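Local coordinates for protein glucose-1-phosphate uridylyltransferase (Sphingomonas elodea, PDB 2UX8) that probably makes UDP-glucose and diphosphate from UTP and alpha-D-glucose 1-phosphate, and is seen here with the sugar phosphate bound, at residues 43-46 against 47-51; 173-176 against 177-180. One frame throughout, in Å; residues are numbered along the deposited sequence.

How the interactions relate
From the N terminus, the chain leaves strand 16-21 and runs through a long loop to interaction 1. Here residues 43-46 lead into the first turn of helix 47-57, which leads on to strand 62-67. Much later comes strand 164-170. Interaction 2 lies in the loop after it, where residues 173-180 make a tight local turn before strand 181-188. The two contacts follow in series, so they neither nest nor cross. The centres of interactions 1 and 2 are about 27 Å apart, and the two do not touch. Interaction 1 joins a loop to a helix beside the sheet and borders the second subunit. Interaction 2 joins two strands and delivers Gly180 to glucose 1-phosphate.

Interaction 1 (43-46 against 47-51); sequences VDRP and LIQYA
Arg45 lies across Tyr50 and Gln49 where the chain enters helix 47-57. Arg45 CD sits over one face of the Tyr50 ring as a CH-pi contact, 4.0 Å from the ring centroid and off-centre, near the ring's border. Tyr50 CG is anti to its own carbonyl carbon (chi1 -77°), which swings the ring back along the chain to Arg45. Gln49 CG rests over one face of the Arg45 guanidinium, 3.4 Å from Arg45 NH1. Pro46 and Gln49 run alongside each other, Pro46 CG 3.6 Å from Gln49 CB. Arg45 and Pro46 also pack on Pro30 and Ala31 of the second subunit.

The guanidinium stands 78° from the Tyr50 ring plane, and any cation-pi attraction is weak at most. The charged and amide ends find their polar partners outside the two segments. Arg45 NH1 forms a salt bridge with Asp53. Gln49 OE1 bonds to His77, and its NE2 to Asp53 and Gly100 O.

Pro46 occupies the N-cap position. Two weak backbone bonds converge on Pro46 O, from Gln49 N at 2.8 Å and Tyr50 N at 3.4 Å.

The helix so begun links the parallel strands 16-21 and 62-67, a beta-alpha-beta crossover in the nucleotidyltransferase (GT-A type) fold.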
ATOM      1  N   VAL C  43      -5.714  12.918  20.131  1.00 31.36           N
ATOM      2  CA  VAL C  43      -7.079  13.054  20.643  1.00 32.61           C
ATOM      3  C   VAL C  43      -7.790  12.766  19.366  1.00 33.27           C
ATOM      4  O   VAL C  43      -8.570  11.837  19.237  1.00 33.90           O
ATOM      5  CB  VAL C  43      -7.434  14.484  21.129  1.00 31.02           C
ATOM      6  CG1 VAL C  43      -8.929  14.619  21.222  1.00 31.87           C
ATOM      7  CG2 VAL C  43      -6.839  14.753  22.506  1.00 31.41           C
ATOM      8  N   ASP C  44      -7.452  13.568  18.382  1.00 32.80           N
ATOM      9  CA  ASP C  44      -8.039  13.397  17.086  1.00 33.37           C
ATOM     10  C   ASP C  44      -7.067  13.703  15.975  1.00 33.31           C
ATOM     11  O   ASP C  44      -7.455  13.763  14.815  1.00 34.13           O
ATOM     12  CB  ASP C  44      -9.307  14.235  16.947  1.00 29.88           C
ATOM     13  CG  ASP C  44      -9.110  15.658  17.368  1.00 31.62           C
ATOM     14  OD1 ASP C  44      -8.026  15.967  17.866  1.00 37.80           O
ATOM     15  OD2 ASP C  44     -10.035  16.469  17.212  1.00 36.23           O
ATOM     16  N   ARG C  45      -5.804  13.910  16.330  1.00 34.78           N
ATOM     17  CA  ARG C  45      -4.779  14.153  15.329  1.00 33.91           C
ATOM     18  C   ARG C  45      -3.593  13.253  15.619  1.00 32.79           C
ATOM     19  O   ARG C  45      -3.280  12.973  16.776  1.00 33.37           O
ATOM     20  CB  ARG C  45      -4.283  15.607  15.333  1.00 31.38           C
ATOM     21  CG  ARG C  45      -5.152  16.591  16.062  1.00 34.39           C
ATOM     22  CD  ARG C  45      -4.684  18.004  15.808  1.00 36.41           C
ATOM     23  NE  ARG C  45      -5.335  18.591  14.647  1.00 37.89           N
ATOM     24  CZ  ARG C  45      -4.714  19.355  13.761  1.00 41.28           C
ATOM     25  NH1 ARG C  45      -3.436  19.608  13.911  1.00 45.56           N
ATOM     26  NH2 ARG C  45      -5.361  19.881  12.737  1.00 41.09           N
ATOM     27  N   PRO C  46      -2.918  12.777  14.565  1.00 31.64           N
ATOM     28  CA  PRO C  46      -1.754  11.910  14.749  1.00 31.50           C
ATOM     29  C   PRO C  46      -0.533  12.736  15.130  1.00 31.59           C
ATOM     30  O   PRO C  46      -0.426  13.900  14.743  1.00 32.19           O
ATOM     31  CB  PRO C  46      -1.594  11.265  13.379  1.00 20.91           C
ATOM     32  CG  PRO C  46      -2.090  12.335  12.441  1.00 18.78           C
ATOM     33  CD  PRO C  46      -3.315  12.838  13.147  1.00 19.71           C
ATOM     34  N   LEU C  47       0.389  12.130  15.874  1.00 39.28           N
ATOM     35  CA  LEU C  47       1.619  12.794  16.295  1.00 38.46           C
ATOM     36  C   LEU C  47       2.307  13.647  15.221  1.00 39.40           C
ATOM     37  O   LEU C  47       2.690  14.776  15.507  1.00 40.61           O
ATOM     38  CB  LEU C  47       2.597  11.753  16.840  1.00 22.35           C
ATOM     39  CG  LEU C  47       2.163  11.110  18.158  1.00 19.54           C
ATOM     40  CD1 LEU C  47       2.989   9.876  18.435  1.00 15.42           C
ATOM     41  CD2 LEU C  47       2.306  12.124  19.280  1.00 17.94           C
ATOM     42  N   ILE C  48       2.478  13.140  13.997  1.00 33.51           N
ATOM     43  CA  ILE C  48       3.127  13.958  12.959  1.00 33.89           C
ATOM     44  C   ILE C  48       2.327  15.193  12.612  1.00 33.83           C
ATOM     45  O   ILE C  48       2.908  16.221  12.252  1.00 34.25           O
ATOM     46  CB  ILE C  48       3.313  13.244  11.616  1.00 36.12           C
ATOM     47  CG1 ILE C  48       2.586  11.919  11.642  1.00 37.64           C
ATOM     48  CG2 ILE C  48       4.785  13.152  11.257  1.00 34.66           C
ATOM     49  CD1 ILE C  48       1.836  11.677  10.371  1.00 40.50           C
ATOM     50  N   GLN C  49       0.998  15.084  12.676  1.00 29.17           N
ATOM     51  CA  GLN C  49       0.152  16.225  12.365  1.00 29.14           C
ATOM     52  C   GLN C  49       0.547  17.370  13.300  1.00 28.64           C
ATOM     53  O   GLN C  49       0.829  18.480  12.839  1.00 28.29           O
ATOM     54  CB  GLN C  49      -1.321  15.871  12.537  1.00 45.59           C
ATOM     55  CG  GLN C  49      -2.257  16.974  12.103  1.00 48.27           C
ATOM     56  CD  GLN C  49      -2.046  17.369  10.668  1.00 54.38           C
ATOM     57  OE1 GLN C  49      -2.354  16.607   9.758  1.00 58.52           O
ATOM     58  NE2 GLN C  49      -1.507  18.566  10.451  1.00 56.35           N
ATOM     59  N   TYR C  50       0.604  17.095  14.603  1.00 37.83           N
ATOM     60  CA  TYR C  50       0.988  18.126  15.563  1.00 37.85           C
ATOM     61  C   TYR C  50       2.340  18.709  15.207  1.00 38.22           C
ATOM     62  O   TYR C  50       2.534  19.928  15.226  1.00 38.61           O
ATOM     63  CB  TYR C  50       1.067  17.567  16.975  1.00 22.94           C
ATOM     64  CG  TYR C  50      -0.278  17.363  17.613  1.00 22.45           C
ATOM     65  CD1 TYR C  50      -0.887  16.108  17.603  1.00 20.93           C
ATOM     66  CD2 TYR C  50      -0.962  18.430  18.211  1.00 21.69           C
ATOM     67  CE1 TYR C  50      -2.138  15.912  18.166  1.00 20.47           C
ATOM     68  CE2 TYR C  50      -2.221  18.241  18.780  1.00 20.68           C
ATOM     69  CZ  TYR C  50      -2.799  16.971  18.749  1.00 21.58           C
ATOM     70  OH  TYR C  50      -4.038  16.734  19.293  1.00 22.39           O
ATOM     71  N   ALA C  51       3.269  17.822  14.877  1.00 28.40           N
ATOM     72  CA  ALA C  51       4.616  18.210  14.526  1.00 28.11           C
ATOM     73  C   ALA C  51       4.702  19.117  13.299  1.00 28.14           C
ATOM     74  O   ALA C  51       5.464  20.094  13.306  1.00 28.09           O
ATOM     75  CB  ALA C  51       5.459  16.970  14.322  1.00 15.21           C
TER

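Interaction 2 (173-176 against 177-180); sequences DDQT and HRYG. With G1P (1-O-phosphono-alpha-D-glucopyranose), chain K.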
ATOM      1  N   ASP C 173      18.053  12.810  37.837  1.00 73.12           N
ATOM      2  CA  ASP C 173      19.357  12.156  37.806  1.00 74.39           C
ATOM      3  C   ASP C 173      19.355  10.731  37.246  1.00 74.62           C
ATOM      4  O   ASP C 173      20.239  10.369  36.468  1.00 74.33           O
ATOM      5  CB  ASP C 173      19.983  12.157  39.208  1.00120.46           C
ATOM      6  CG  ASP C 173      20.421  13.543  39.656  1.00123.08           C
ATOM      7  OD1 ASP C 173      20.400  14.474  38.831  1.00126.47           O
ATOM      8  OD2 ASP C 173      20.797  13.710  40.834  1.00125.57           O
ATOM      9  N   ASP C 174      18.374   9.922  37.631  1.00 84.08           N
ATOM     10  CA  ASP C 174      18.310   8.546  37.147  1.00 84.65           C
ATOM     11  C   ASP C 174      17.795   8.460  35.719  1.00 84.28           C
ATOM     12  O   ASP C 174      17.613   7.369  35.183  1.00 84.53           O
ATOM     13  CB  ASP C 174      17.441   7.672  38.071  1.00106.77           C
ATOM     14  CG  ASP C 174      16.656   8.479  39.095  1.00109.52           C
ATOM     15  OD1 ASP C 174      17.170   9.503  39.578  1.00112.63           O
ATOM     16  OD2 ASP C 174      15.528   8.073  39.441  1.00112.51           O
ATOM     17  N   GLN C 175      17.592   9.620  35.102  1.00 89.75           N
ATOM     18  CA  GLN C 175      17.074   9.711  33.741  1.00 88.58           C
ATOM     19  C   GLN C 175      18.116  10.144  32.723  1.00 87.87           C
ATOM     20  O   GLN C 175      17.958   9.923  31.523  1.00 87.99           O
ATOM     21  CB  GLN C 175      15.936  10.725  33.698  1.00 83.77           C
ATOM     22  CG  GLN C 175      14.684  10.184  33.080  1.00 83.93           C
ATOM     23  CD  GLN C 175      14.122   9.052  33.896  1.00 83.23           C
ATOM     24  OE1 GLN C 175      13.574   9.267  34.976  1.00 83.59           O
ATOM     25  NE2 GLN C 175      14.270   7.832  33.396  1.00 81.06           N
ATOM     26  N   THR C 176      19.170  10.778  33.213  1.00 69.89           N
ATOM     27  CA  THR C 176      20.232  11.305  32.367  1.00 68.97           C
ATOM     28  C   THR C 176      20.899  10.360  31.364  1.00 68.61           C
ATOM     29  O   THR C 176      21.322  10.794  30.294  1.00 69.10           O
ATOM     30  CB  THR C 176      21.317  11.957  33.241  1.00 41.70           C
ATOM     31  OG1 THR C 176      20.775  13.124  33.863  1.00 41.02           O
ATOM     32  CG2 THR C 176      22.510  12.366  32.418  1.00 41.84           C
ATOM     33  N   HIS C 177      20.986   9.079  31.690  1.00 64.54           N
ATOM     34  CA  HIS C 177      21.633   8.127  30.794  1.00 63.92           C
ATOM     35  C   HIS C 177      20.811   7.817  29.540  1.00 63.64           C
ATOM     36  O   HIS C 177      21.256   7.056  28.680  1.00 63.67           O
ATOM     37  CB  HIS C 177      21.914   6.826  31.548  1.00 60.26           C
ATOM     38  CG  HIS C 177      20.677   6.057  31.893  1.00 60.24           C
ATOM     39  ND1 HIS C 177      20.192   5.038  31.101  1.00 59.73           N
ATOM     40  CD2 HIS C 177      19.789   6.204  32.905  1.00 60.41           C
ATOM     41  CE1 HIS C 177      19.057   4.590  31.610  1.00 60.49           C
ATOM     42  NE2 HIS C 177      18.789   5.282  32.704  1.00 60.73           N
ATOM     43  N   ARG C 178      19.622   8.407  29.434  1.00 78.08           N
ATOM     44  CA  ARG C 178      18.748   8.155  28.290  1.00 77.60           C
ATOM     45  C   ARG C 178      18.759   9.270  27.255  1.00 77.19           C
ATOM     46  O   ARG C 178      18.199   9.120  26.167  1.00 77.58           O
ATOM     47  CB  ARG C 178      17.301   7.977  28.747  1.00 80.14           C
ATOM     48  CG  ARG C 178      17.104   7.157  30.000  1.00 81.36           C
ATOM     49  CD  ARG C 178      15.646   7.230  30.436  1.00 82.58           C
ATOM     50  NE  ARG C 178      14.773   6.528  29.502  1.00 83.71           N
ATOM     51  CZ  ARG C 178      13.480   6.780  29.348  1.00 83.84           C
ATOM     52  NH1 ARG C 178      12.902   7.730  30.068  1.00 84.58           N
ATOM     53  NH2 ARG C 178      12.767   6.079  28.478  1.00 83.36           N
ATOM     54  N   TYR C 179      19.377  10.395  27.585  1.00 69.61           N
ATOM     55  CA  TYR C 179      19.390  11.514  26.656  1.00 69.17           C
ATOM     56  C   TYR C 179      20.790  11.996  26.366  1.00 68.49           C
ATOM     57  O   TYR C 179      21.765  11.505  26.933  1.00 68.85           O
ATOM     58  CB  TYR C 179      18.614  12.703  27.230  1.00 67.23           C
ATOM     59  CG  TYR C 179      17.228  12.415  27.782  1.00 68.24           C
ATOM     60  CD1 TYR C 179      17.052  11.678  28.955  1.00 68.69           C
ATOM     61  CD2 TYR C 179      16.093  12.938  27.161  1.00 68.36           C
ATOM     62  CE1 TYR C 179      15.780  11.481  29.495  1.00 68.59           C
ATOM     63  CE2 TYR C 179      14.823  12.744  27.692  1.00 67.75           C
ATOM     64  CZ  TYR C 179      14.673  12.019  28.858  1.00 67.42           C
ATOM     65  OH  TYR C 179      13.417  11.847  29.393  1.00 67.49           O
ATOM     66  N   GLY C 180      20.878  12.968  25.468  1.00 56.71           N
ATOM     67  CA  GLY C 180      22.159  13.564  25.160  1.00 55.75           C
ATOM     68  C   GLY C 180      22.216  14.642  26.219  1.00 55.29           C
ATOM     69  O   GLY C 180      21.214  15.328  26.444  1.00 55.65           O
TER
HETATM   70  C1  G1P K1290      17.806  11.331  20.438  0.60 60.19           C
HETATM   71  C2  G1P K1290      19.145  12.073  20.625  0.60 60.19           C
HETATM   72  C3  G1P K1290      19.342  12.361  22.123  0.60 60.19           C
HETATM   73  C4  G1P K1290      18.188  13.246  22.585  0.60 60.19           C
HETATM   74  C5  G1P K1290      16.867  12.479  22.347  0.60 60.19           C
HETATM   75  C6  G1P K1290      15.688  13.360  22.787  0.60 60.19           C
HETATM   76  O1  G1P K1290      17.871  10.065  21.131  0.60 60.19           O
HETATM   77  O2  G1P K1290      20.205  11.247  20.145  0.60 60.19           O
HETATM   78  O3  G1P K1290      20.570  13.050  22.319  0.60 60.19           O
HETATM   79  O4  G1P K1290      18.346  13.531  23.974  0.60 60.19           O
HETATM   80  O5  G1P K1290      16.714  12.171  20.932  0.60 60.19           O
HETATM   81  O6  G1P K1290      14.448  12.680  22.572  0.60 60.19           O
HETATM   82  P   G1P K1290      16.557   9.170  20.800  0.60 60.19           P
HETATM   83  O1P G1P K1290      16.422   8.956  19.337  0.60 60.19           O
HETATM   84  O2P G1P K1290      16.681   7.763  21.555  0.60 60.19           O
HETATM   85  O3P G1P K1290      15.233   9.910  21.347  0.60 60.19           O
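Gln175 and Arg178 run alongside each other in the same direction. Gln175 is bent at chi2 (64°), which brings Gln175 NE2 to 3.3 Å from Arg178 CD. The amide and guanidinium planes stand 78° apart. The closest approach is to the aliphatic CD, with NH1 a little farther off. Arg178 CG also lies over one face of the His177 ring, near its border. Asp174 O meets that ring at its edge, 3.4 Å from His177 CD2. With an alanine in place of Arg178, the Gln175 amide would probably be freer to turn and the His177 ring would lose the CG over its face.

Tyr179 presents its edge to the turn. Gln175 O lies in the ring plane, 3.2 Å from Tyr179 CD1, while Gln175 CG reaches Tyr179 CE1.

The backbone closes the turn. Arg178 N bonds to Gln175 O at 3.1 Å, from above the carbonyl plane. Tyr179 N makes a weak bond to Thr176 O. Beyond it, Gly180 N gives a nearly straight bond (168°) to O4 of glucose 1-phosphate, 3.0 Å away. Glu199 and Val212 O bind the same ligand.

Because Gly180 N is the donor to the sugar O4, this contact does not depend on a side chain. The turn before it probably helps to place that N-H.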